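Local coordinates for protein endonuclease 2 (Arabidopsis thaliana, PDB 4CXP) that cleaves RNA and single-stranded DNA, and less readily double-stranded DNA, to 5'-phosphorylated products, using a cluster of three divalent metal ions, at residues Ile185-Cys199 / Ala248-Arg260. Sequence-based numbering, arbitrary orientation.
With NAG (2-acetamido-2-deoxy-beta-D-glucopyranose), chain D.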
loop_
_atom_site.group_PDB
_atom_site.type_symbol
_atom_site.label_atom_id
_atom_site.label_comp_id
_atom_site.label_asym_id
_atom_site.label_seq_id
_atom_site.Cartn_x
_atom_site.Cartn_y
_atom_site.Cartn_z
ATOM N N ILE A 185 -11.456 -1.614 -12.957
ATOM C CA ILE A 185 -12.300 -1.233 -11.817
ATOM C C ILE A 185 -13.742 -1.033 -12.282
ATOM O O ILE A 185 -14.680 -1.439 -11.607
ATOM C CB ILE A 185 -11.718 0.001 -11.119
ATOM C CG1 ILE A 185 -10.507 -0.417 -10.274
ATOM C CG2 ILE A 185 -12.769 0.744 -10.300
ATOM C CD1 ILE A 185 -9.639 0.731 -9.803
ATOM N N THR A 186 -13.917 -0.438 -13.454
ATOM C CA THR A 186 -15.231 -0.191 -14.027
ATOM C C THR A 186 -15.866 -1.423 -14.663
ATOM O O THR A 186 -17.056 -1.669 -14.448
ATOM C CB THR A 186 -15.123 0.900 -15.110
ATOM O OG1 THR A 186 -14.570 2.073 -14.516
ATOM C CG2 THR A 186 -16.472 1.219 -15.751
ATOM N N THR A 187 -15.101 -2.150 -15.478
ATOM C CA THR A 187 -15.659 -3.152 -16.406
ATOM C C THR A 187 -15.497 -4.612 -16.000
ATOM O O THR A 187 -16.226 -5.470 -16.493
ATOM C CB THR A 187 -15.060 -3.012 -17.824
ATOM O OG1 THR A 187 -13.673 -3.378 -17.814
ATOM C CG2 THR A 187 -15.229 -1.588 -18.336
ATOM N N GLU A 188 -14.522 -4.907 -15.150
ATOM C CA GLU A 188 -14.226 -6.287 -14.754
ATOM C C GLU A 188 -14.525 -6.577 -13.303
ATOM O O GLU A 188 -14.903 -7.688 -12.949
ATOM C CB GLU A 188 -12.747 -6.602 -15.021
ATOM C CG GLU A 188 -12.339 -6.547 -16.482
ATOM C CD GLU A 188 -13.053 -7.563 -17.348
ATOM O OE1 GLU A 188 -13.356 -8.662 -16.856
ATOM O OE2 GLU A 188 -13.272 -7.267 -18.539
ATOM N N TRP A 189 -14.324 -5.577 -12.447
ATOM C CA TRP A 189 -14.295 -5.791 -11.015
ATOM C C TRP A 189 -15.382 -5.046 -10.260
ATOM O O TRP A 189 -15.276 -4.893 -9.051
ATOM C CB TRP A 189 -12.921 -5.409 -10.439
ATOM C CG TRP A 189 -11.760 -6.061 -11.101
ATOM C CD1 TRP A 189 -11.716 -7.295 -11.679
ATOM C CD2 TRP A 189 -10.460 -5.498 -11.259
ATOM N NE1 TRP A 189 -10.468 -7.519 -12.208
ATOM C CE2 TRP A 189 -9.677 -6.431 -11.970
ATOM C CE3 TRP A 189 -9.894 -4.284 -10.902
ATOM C CZ2 TRP A 189 -8.359 -6.193 -12.298
ATOM C CZ3 TRP A 189 -8.596 -4.044 -11.223
ATOM C CH2 TRP A 189 -7.824 -4.999 -11.910
ATOM N N ALA A 190 -16.418 -4.581 -10.950
ATOM C CA ALA A 190 -17.364 -3.680 -10.303
ATOM C C ALA A 190 -17.979 -4.256 -9.016
ATOM O O ALA A 190 -18.113 -3.548 -8.015
ATOM C CB ALA A 190 -18.448 -3.235 -11.283
ATOM N N ASP A 191 -18.402 -5.514 -9.039
ATOM C CA ASP A 191 -19.030 -6.084 -7.855
ATOM C C ASP A 191 -18.048 -6.159 -6.686
ATOM O O ASP A 191 -18.381 -5.828 -5.546
ATOM C CB ASP A 191 -19.612 -7.477 -8.144
ATOM C CG ASP A 191 -20.813 -7.463 -9.080
ATOM O OD1 ASP A 191 -21.235 -6.390 -9.542
ATOM O OD2 ASP A 191 -21.306 -8.562 -9.367
ATOM N N GLN A 192 -16.837 -6.604 -6.962
ATOM C CA GLN A 192 -15.792 -6.657 -5.944
ATOM C C GLN A 192 -15.449 -5.293 -5.393
ATOM O O GLN A 192 -15.244 -5.118 -4.191
ATOM C CB GLN A 192 -14.531 -7.248 -6.536
ATOM C CG GLN A 192 -14.613 -8.722 -6.809
ATOM C CD GLN A 192 -13.492 -9.107 -7.715
ATOM O OE1 GLN A 192 -12.395 -9.383 -7.251
ATOM N NE2 GLN A 192 -13.693 -8.935 -9.008
ATOM N N VAL A 193 -15.371 -4.297 -6.283
ATOM C CA VAL A 193 -15.046 -2.940 -5.873
ATOM C C VAL A 193 -16.010 -2.450 -4.798
ATOM O O VAL A 193 -15.614 -1.770 -3.851
ATOM C CB VAL A 193 -15.001 -2.012 -7.112
ATOM C CG1 VAL A 193 -15.045 -0.542 -6.745
ATOM C CG2 VAL A 193 -13.761 -2.306 -7.938
ATOM N N LYS A 194 -17.299 -2.766 -4.946
ATOM C CA LYS A 194 -18.272 -2.372 -3.932
ATOM C C LYS A 194 -17.911 -2.953 -2.571
ATOM O O LYS A 194 -18.046 -2.282 -1.546
ATOM C CB LYS A 194 -19.691 -2.760 -4.348
ATOM C CG LYS A 194 -20.175 -2.003 -5.567
ATOM C CD LYS A 194 -21.578 -2.295 -6.033
ATOM C CE LYS A 194 -21.937 -1.455 -7.255
ATOM N N ARG A 195 -17.479 -4.203 -2.544
ATOM C CA ARG A 195 -17.032 -4.786 -1.280
ATOM C C ARG A 195 -15.727 -4.164 -0.782
ATOM O O ARG A 195 -15.550 -3.960 0.418
ATOM C CB ARG A 195 -16.886 -6.290 -1.410
ATOM C CG ARG A 195 -18.207 -6.988 -1.699
ATOM C CD ARG A 195 -18.118 -8.474 -1.523
ATOM N NE ARG A 195 -17.121 -9.126 -2.351
ATOM C CZ ARG A 195 -17.338 -9.603 -3.560
ATOM N NH1 ARG A 195 -18.469 -9.337 -4.213
ATOM N NH2 ARG A 195 -16.400 -10.295 -4.166
ATOM N N TRP A 196 -14.808 -3.856 -1.693
ATOM C CA TRP A 196 -13.572 -3.231 -1.283
ATOM C C TRP A 196 -13.812 -1.917 -0.554
ATOM O O TRP A 196 -13.094 -1.598 0.374
ATOM C CB TRP A 196 -12.677 -2.954 -2.497
ATOM C CG TRP A 196 -12.234 -4.175 -3.251
ATOM C CD1 TRP A 196 -12.369 -5.489 -2.892
ATOM C CD2 TRP A 196 -11.580 -4.176 -4.521
ATOM N NE1 TRP A 196 -11.856 -6.300 -3.870
ATOM C CE2 TRP A 196 -11.356 -5.514 -4.880
ATOM C CE3 TRP A 196 -11.137 -3.166 -5.378
ATOM C CZ2 TRP A 196 -10.707 -5.858 -6.069
ATOM C CZ3 TRP A 196 -10.495 -3.506 -6.535
ATOM C CH2 TRP A 196 -10.294 -4.833 -6.879
ATOM N N GLU A 197 -14.797 -1.147 -1.013
ATOM C CA GLU A 197 -15.089 0.169 -0.444
ATOM C C GLU A 197 -15.775 0.139 0.895
ATOM O O GLU A 197 -15.647 1.071 1.663
ATOM C CB GLU A 197 -15.994 0.944 -1.370
ATOM C CG GLU A 197 -15.350 1.315 -2.652
ATOM C CD GLU A 197 -16.283 2.025 -3.577
ATOM O OE1 GLU A 197 -17.459 1.613 -3.680
ATOM O OE2 GLU A 197 -15.817 2.957 -4.233
ATOM N N THR A 198 -16.552 -0.894 1.154
ATOM C CA THR A 198 -17.426 -0.936 2.324
ATOM C C THR A 198 -16.616 -1.090 3.599
ATOM O O THR A 198 -15.710 -1.899 3.674
ATOM C CB THR A 198 -18.397 -2.118 2.163
ATOM O OG1 THR A 198 -19.245 -1.834 1.041
ATOM C CG2 THR A 198 -19.257 -2.352 3.396
ATOM N N CYS A 199 -16.984 -0.299 4.587
ATOM C CA CYS A 199 -16.397 -0.373 5.917
ATOM C C CYS A 199 -17.441 -0.021 6.956
ATOM O O CYS A 199 -17.890 1.113 7.037
ATOM C CB CYS A 199 -15.223 0.584 6.037
ATOM S SG CYS A 199 -14.321 0.503 7.603
ATOM N N ALA A 248 -5.165 -1.782 -7.115
ATOM C CA ALA A 248 -6.538 -1.330 -7.320
ATOM C C ALA A 248 -7.277 -1.237 -5.982
ATOM O O ALA A 248 -7.964 -0.259 -5.721
ATOM C CB ALA A 248 -7.245 -2.251 -8.270
ATOM N N GLN A 249 -7.141 -2.258 -5.136
ATOM C CA GLN A 249 -7.747 -2.228 -3.819
ATOM C C GLN A 249 -7.243 -1.024 -3.028
ATOM O O GLN A 249 -8.026 -0.324 -2.381
ATOM C CB GLN A 249 -7.442 -3.511 -3.058
ATOM C CG GLN A 249 -8.293 -4.687 -3.463
ATOM C CD GLN A 249 -7.888 -5.971 -2.772
ATOM O OE1 GLN A 249 -6.710 -6.296 -2.698
ATOM N NE2 GLN A 249 -8.853 -6.711 -2.271
ATOM N N GLY A 250 -5.937 -0.798 -3.047
ATOM C CA GLY A 250 -5.390 0.321 -2.312
ATOM C C GLY A 250 -5.973 1.653 -2.762
ATOM O O GLY A 250 -6.308 2.493 -1.937
ATOM N N GLY A 251 -6.051 1.864 -4.071
ATOM C CA GLY A 251 -6.591 3.101 -4.580
ATOM C C GLY A 251 -8.059 3.294 -4.244
ATOM O O GLY A 251 -8.495 4.373 -3.848
ATOM N N VAL A 252 -8.839 2.228 -4.432
ATOM C CA VAL A 252 -10.258 2.261 -4.140
ATOM C C VAL A 252 -10.485 2.538 -2.651
ATOM O O VAL A 252 -11.353 3.339 -2.286
ATOM C CB VAL A 252 -10.915 0.945 -4.606
ATOM C CG1 VAL A 252 -12.287 0.772 -3.997
ATOM C CG2 VAL A 252 -10.995 0.885 -6.119
ATOM N N ARG A 253 -9.726 1.870 -1.790
ATOM C CA ARG A 253 -9.911 2.008 -0.361
ATOM C C ARG A 253 -9.391 3.335 0.162
ATOM O O ARG A 253 -9.987 3.892 1.083
ATOM C CB ARG A 253 -9.291 0.812 0.352
ATOM C CG ARG A 253 -10.128 -0.428 0.125
ATOM C CD ARG A 253 -9.376 -1.688 0.402
ATOM N NE ARG A 253 -10.272 -2.833 0.465
ATOM C CZ ARG A 253 -9.856 -4.082 0.576
ATOM N NH1 ARG A 253 -8.576 -4.367 0.444
ATOM N NH2 ARG A 253 -10.721 -5.065 0.779
ATOM N N LEU A 254 -8.308 3.860 -0.398
ATOM C CA LEU A 254 -7.866 5.178 -0.002
ATOM C C LEU A 254 -8.953 6.203 -0.299
ATOM O O LEU A 254 -9.302 7.020 0.565
ATOM C CB LEU A 254 -6.552 5.542 -0.674
ATOM C CG LEU A 254 -6.027 6.945 -0.365
ATOM C CD1 LEU A 254 -5.909 7.224 1.123
ATOM C CD2 LEU A 254 -4.692 7.145 -1.064
ATOM N N ALA A 255 -9.529 6.163 -1.503
ATOM C CA ALA A 255 -10.587 7.111 -1.826
ATOM C C ALA A 255 -11.801 6.919 -0.929
ATOM O O ALA A 255 -12.387 7.900 -0.460
ATOM C CB ALA A 255 -10.994 6.998 -3.270
ATOM N N ALA A 256 -12.228 5.674 -0.706
ATOM C CA ALA A 256 -13.414 5.450 0.091
ATOM C C ALA A 256 -13.225 5.953 1.518
ATOM O O ALA A 256 -14.150 6.488 2.135
ATOM C CB ALA A 256 -13.784 3.989 0.087
ATOM N N THR A 257 -12.027 5.756 2.048
ATOM C CA THR A 257 -11.700 6.200 3.394
ATOM C C THR A 257 -11.676 7.731 3.477
ATOM O O THR A 257 -12.277 8.303 4.389
ATOM C CB THR A 257 -10.387 5.559 3.857
ATOM O OG1 THR A 257 -10.513 4.140 3.803
ATOM C CG2 THR A 257 -10.037 5.982 5.245
ATOM N N LEU A 258 -11.006 8.392 2.542
ATOM C CA LEU A 258 -11.004 9.847 2.523
ATOM C C LEU A 258 -12.414 10.404 2.338
ATOM O O LEU A 258 -12.779 11.408 2.956
ATOM C CB LEU A 258 -10.068 10.394 1.452
ATOM C CG LEU A 258 -8.573 10.065 1.649
ATOM C CD1 LEU A 258 -7.752 10.610 0.498
ATOM C CD2 LEU A 258 -8.034 10.583 2.971
ATOM N N ASN A 259 -13.221 9.759 1.501
ATOM C CA ASN A 259 -14.589 10.209 1.326
ATOM C C ASN A 259 -15.381 10.134 2.630
ATOM O O ASN A 259 -16.125 11.050 2.971
ATOM C CB ASN A 259 -15.289 9.414 0.222
ATOM C CG ASN A 259 -14.812 9.806 -1.165
ATOM O OD1 ASN A 259 -14.194 10.846 -1.357
ATOM N ND2 ASN A 259 -15.102 8.973 -2.141
ATOM N N ARG A 260 -15.215 9.050 3.374
ATOM C CA ARG A 260 -15.879 8.940 4.677
ATOM C C ARG A 260 -15.362 9.987 5.650
ATOM O O ARG A 260 -16.149 10.592 6.372
ATOM C CB ARG A 260 -15.672 7.550 5.252
ATOM C CG ARG A 260 -16.570 6.498 4.656
ATOM C CD ARG A 260 -16.503 5.152 5.373
ATOM N NE ARG A 260 -15.192 4.510 5.275
ATOM C CZ ARG A 260 -14.800 3.680 4.322
ATOM N NH1 ARG A 260 -15.631 3.294 3.354
ATOM N NH2 ARG A 260 -13.571 3.192 4.381
HETATM C C1 NAG D . -7.718 -6.064 -16.936
HETATM C C2 NAG D . -6.303 -6.584 -16.706
HETATM C C3 NAG D . -5.886 -7.473 -17.868
HETATM C C4 NAG D . -6.910 -8.576 -18.072
HETATM C C5 NAG D . -8.311 -7.988 -18.182
HETATM C C6 NAG D . -9.406 -9.044 -18.268
HETATM C C7 NAG D . -5.121 -4.966 -15.335
HETATM C C8 NAG D . -4.141 -3.839 -15.263
HETATM N N2 NAG D . -5.364 -5.498 -16.523
HETATM O O3 NAG D . -4.598 -8.005 -17.619
HETATM O O4 NAG D . -6.570 -9.281 -19.249
HETATM O O5 NAG D . -8.578 -7.189 -17.041
HETATM O O6 NAG D . -9.367 -9.884 -17.137
HETATM O O7 NAG D . -5.714 -5.334 -14.310
HETATM O O HOH W 1 -13.273 -4.371 2.085
HETATM O O HOH W 2 -13.328 4.258 -3.959
HETATM O O HOH W 3 -12.552 1.367 2.340
#
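Gln249 crosses the Trp196 indole at about a right angle and sets its CG over the face, 3.5 Å from the centroid of the six-membered ring, a CH-pi contact. The amide plane of Gln249 is turned 61° from the ring, and its OE1 is hydrogen-bonded to Arg246 NH1. The other face of the indole rests on its own helix, at Gln192 O and Val193 CA. Ala248 CB touches both tryptophans, 3.7 Å from Trp189 CZ3 and 3.9 Å from Trp196 CZ3. In this largely helical S1/P1 nuclease fold, short helix 190-197 packs by knobs-into-holes on the long C-terminal helix 233-262, the local axes crossing at -49°. Trp196 is one knob; Val252 is the other, set among Ile185, Val193, Trp196 and Glu197. With CG1 of Val252 anti to its backbone N (chi1 165°), that methyl meets Glu197 CG at 3.4 Å, leaving CG2 for Ile185 CD1. Were Trp196 an alanine, Gln249 CG would probably lose its ring and a gap open between the helices. Two arginines grip the carbonyls ending helix 190-197: Arg253 NE donates to Trp196 O (3.1 Å), which lies in the guanidinium plane, while Arg260 NH1 reaches Glu197 O at 2.8 Å, almost in line with C=O. Cys199, disulfide-bonded to Cys205, sets its CB over one guanidinium face of Arg260, opposite Ala256 O; Arg253 also forms a salt bridge with Glu212, and Glu197 one with Arg16.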